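Local coordinates for protein chitooligosaccharidolytic beta-N-acetylglucosaminidase (Ostrinia furnacalis, PDB 3OZP) that hydrolyses chitooligosaccharides by releasing one beta-linked N-acetylglucosamine unit at a time from their non-reducing ends, preferring shorter substrates, at residues 478-483 against 531-536. Numbering follows the deposited sequence.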
# COMPACT_ATOMS: atom_id res chain seq x y z
N VAL A 478 -9.28 -9.36 -12.34
CA VAL A 478 -9.70 -10.39 -11.38
C VAL A 478 -11.22 -10.61 -11.42
O VAL A 478 -11.69 -11.74 -11.27
CB VAL A 478 -9.08 -10.25 -9.93
CG1 VAL A 478 -8.21 -9.01 -9.77
CG2 VAL A 478 -10.12 -10.39 -8.82
N TYR A 479 -11.98 -9.53 -11.65
CA TYR A 479 -13.43 -9.63 -11.78
C TYR A 479 -13.86 -10.47 -12.98
O TYR A 479 -14.76 -11.31 -12.86
CB TYR A 479 -14.08 -8.24 -11.86
CG TYR A 479 -15.59 -8.28 -11.71
CD1 TYR A 479 -16.19 -8.07 -10.47
CD2 TYR A 479 -16.42 -8.56 -12.81
CE1 TYR A 479 -17.57 -8.11 -10.32
CE2 TYR A 479 -17.80 -8.61 -12.67
CZ TYR A 479 -18.37 -8.38 -11.43
OH TYR A 479 -19.74 -8.43 -11.27
N ASP A 480 -13.22 -10.25 -14.13
CA ASP A 480 -13.59 -10.91 -15.38
C ASP A 480 -13.10 -12.36 -15.48
O ASP A 480 -13.58 -13.13 -16.31
CB ASP A 480 -13.08 -10.12 -16.59
CG ASP A 480 -13.97 -8.94 -16.94
OD1 ASP A 480 -13.67 -8.29 -17.96
OD2 ASP A 480 -14.95 -8.65 -16.22
N ASN A 481 -12.12 -12.72 -14.64
CA ASN A 481 -11.61 -14.09 -14.57
C ASN A 481 -12.70 -15.03 -14.04
O ASN A 481 -13.05 -15.00 -12.85
CB ASN A 481 -10.36 -14.13 -13.68
CG ASN A 481 -9.67 -15.48 -13.66
OD1 ASN A 481 -9.22 -15.98 -14.70
ND2 ASN A 481 -9.54 -16.06 -12.48
N SER A 482 -13.26 -15.85 -14.93
CA SER A 482 -14.39 -16.70 -14.58
C SER A 482 -14.04 -18.19 -14.60
O SER A 482 -13.68 -18.73 -15.65
CB SER A 482 -15.58 -16.44 -15.52
OG SER A 482 -16.66 -17.31 -15.22
N PRO A 483 -14.14 -18.86 -13.43
CA PRO A 483 -13.95 -20.31 -13.35
C PRO A 483 -14.94 -21.09 -14.23
O PRO A 483 -14.57 -22.12 -14.79
CB PRO A 483 -14.20 -20.61 -11.86
CG PRO A 483 -13.80 -19.34 -11.17
CD PRO A 483 -14.27 -18.25 -12.09
N ALA A 531 -22.78 -13.00 -15.46
CA ALA A 531 -22.53 -13.05 -16.90
C ALA A 531 -22.07 -11.69 -17.40
O ALA A 531 -21.46 -11.58 -18.47
CB ALA A 531 -23.78 -13.52 -17.65
N THR A 532 -22.37 -10.65 -16.62
CA THR A 532 -21.91 -9.29 -16.91
C THR A 532 -20.43 -9.13 -16.55
O THR A 532 -19.87 -9.93 -15.80
CB THR A 532 -22.75 -8.24 -16.16
OG1 THR A 532 -22.77 -8.55 -14.75
CG2 THR A 532 -24.18 -8.22 -16.69
N SER A 533 -19.80 -8.10 -17.11
CA SER A 533 -18.37 -7.87 -16.90
C SER A 533 -18.11 -6.77 -15.87
O SER A 533 -19.04 -6.25 -15.24
CB SER A 533 -17.68 -7.56 -18.22
OG SER A 533 -17.66 -8.72 -19.04
N TRP A 534 -16.84 -6.42 -15.70
CA TRP A 534 -16.42 -5.46 -14.68
C TRP A 534 -17.10 -4.09 -14.81
O TRP A 534 -17.49 -3.49 -13.81
CB TRP A 534 -14.88 -5.33 -14.63
CG TRP A 534 -14.26 -4.59 -15.79
CD1 TRP A 534 -13.69 -5.14 -16.90
CD2 TRP A 534 -14.11 -3.17 -15.92
NE1 TRP A 534 -13.21 -4.15 -17.73
CE2 TRP A 534 -13.45 -2.93 -17.15
CE3 TRP A 534 -14.48 -2.08 -15.13
CZ2 TRP A 534 -13.16 -1.65 -17.60
CZ3 TRP A 534 -14.18 -0.79 -15.58
CH2 TRP A 534 -13.53 -0.59 -16.81
N GLN A 535 -17.28 -3.63 -16.05
CA GLN A 535 -17.93 -2.34 -16.33
C GLN A 535 -19.26 -2.19 -15.61
O GLN A 535 -19.57 -1.13 -15.07
CB GLN A 535 -18.13 -2.14 -17.83
CG GLN A 535 -16.85 -1.82 -18.60
CD GLN A 535 -16.21 -3.04 -19.26
OE1 GLN A 535 -15.43 -2.90 -20.20
NE2 GLN A 535 -16.53 -4.24 -18.77
N ASP A 536 -20.04 -3.27 -15.59
CA ASP A 536 -21.36 -3.28 -14.96
C ASP A 536 -21.31 -3.31 -13.43
O ASP A 536 -22.32 -3.05 -12.77
CB ASP A 536 -22.20 -4.45 -15.50
CG ASP A 536 -22.66 -4.22 -16.94
OD1 ASP A 536 -23.00 -3.08 -17.29
OD2 ASP A 536 -22.68 -5.19 -17.72
O HOH W 1 -21.01 -7.04 -13.35
O HOH W 2 -14.90 -6.63 -19.67
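Asp480 reaches from the last turn of helix 475-480 to the backbone of Trp534, where its OD2 accepts a hydrogen bond from Trp534 N at 3.0 Å. The oxygen offers its syn lone pair, but the bond is well bent, 134° at the hydrogen. OD1, the other carboxylate oxygen, sits at the indole edge 3.3 Å from Trp534 CD1, with the carboxylate and ring planes 42° apart. A water held by OD1 also accepts from Gln535 NE2, and the amide carbon of Gln535 lies above one face of the indole, out toward its rim.

Beside this grip, Tyr479 brings the CD2-CE2 side of its ring against the backbone of 532-534. Holding CG anti to the backbone N (chi1 -168°) directs the ring at the loop. Its CD2 comes 3.6 Å from Trp534 CA. CE2 lies 3.7 Å from Ser533 O, while Thr532 O is at the ring edge. A second water ties the phenol to the loop, donating to Tyr479 OH at 2.8 Å and to Ser533 O, and hydrogen-bonding Thr532 OG1.

Further out, Glu524 OE2 of helix 518-528 hydrogen-bonds Tyr479 OH, and Arg525 NE hydrogen-bonds Tyr479 O; Trp534 packs on Gly463 of the second subunit. The contact joins the C-terminal end of a helix, in the segment between the seventh and eighth strands of the family 20 (beta/alpha)8 barrel, to the loop linking helices 518-528 and 538-550.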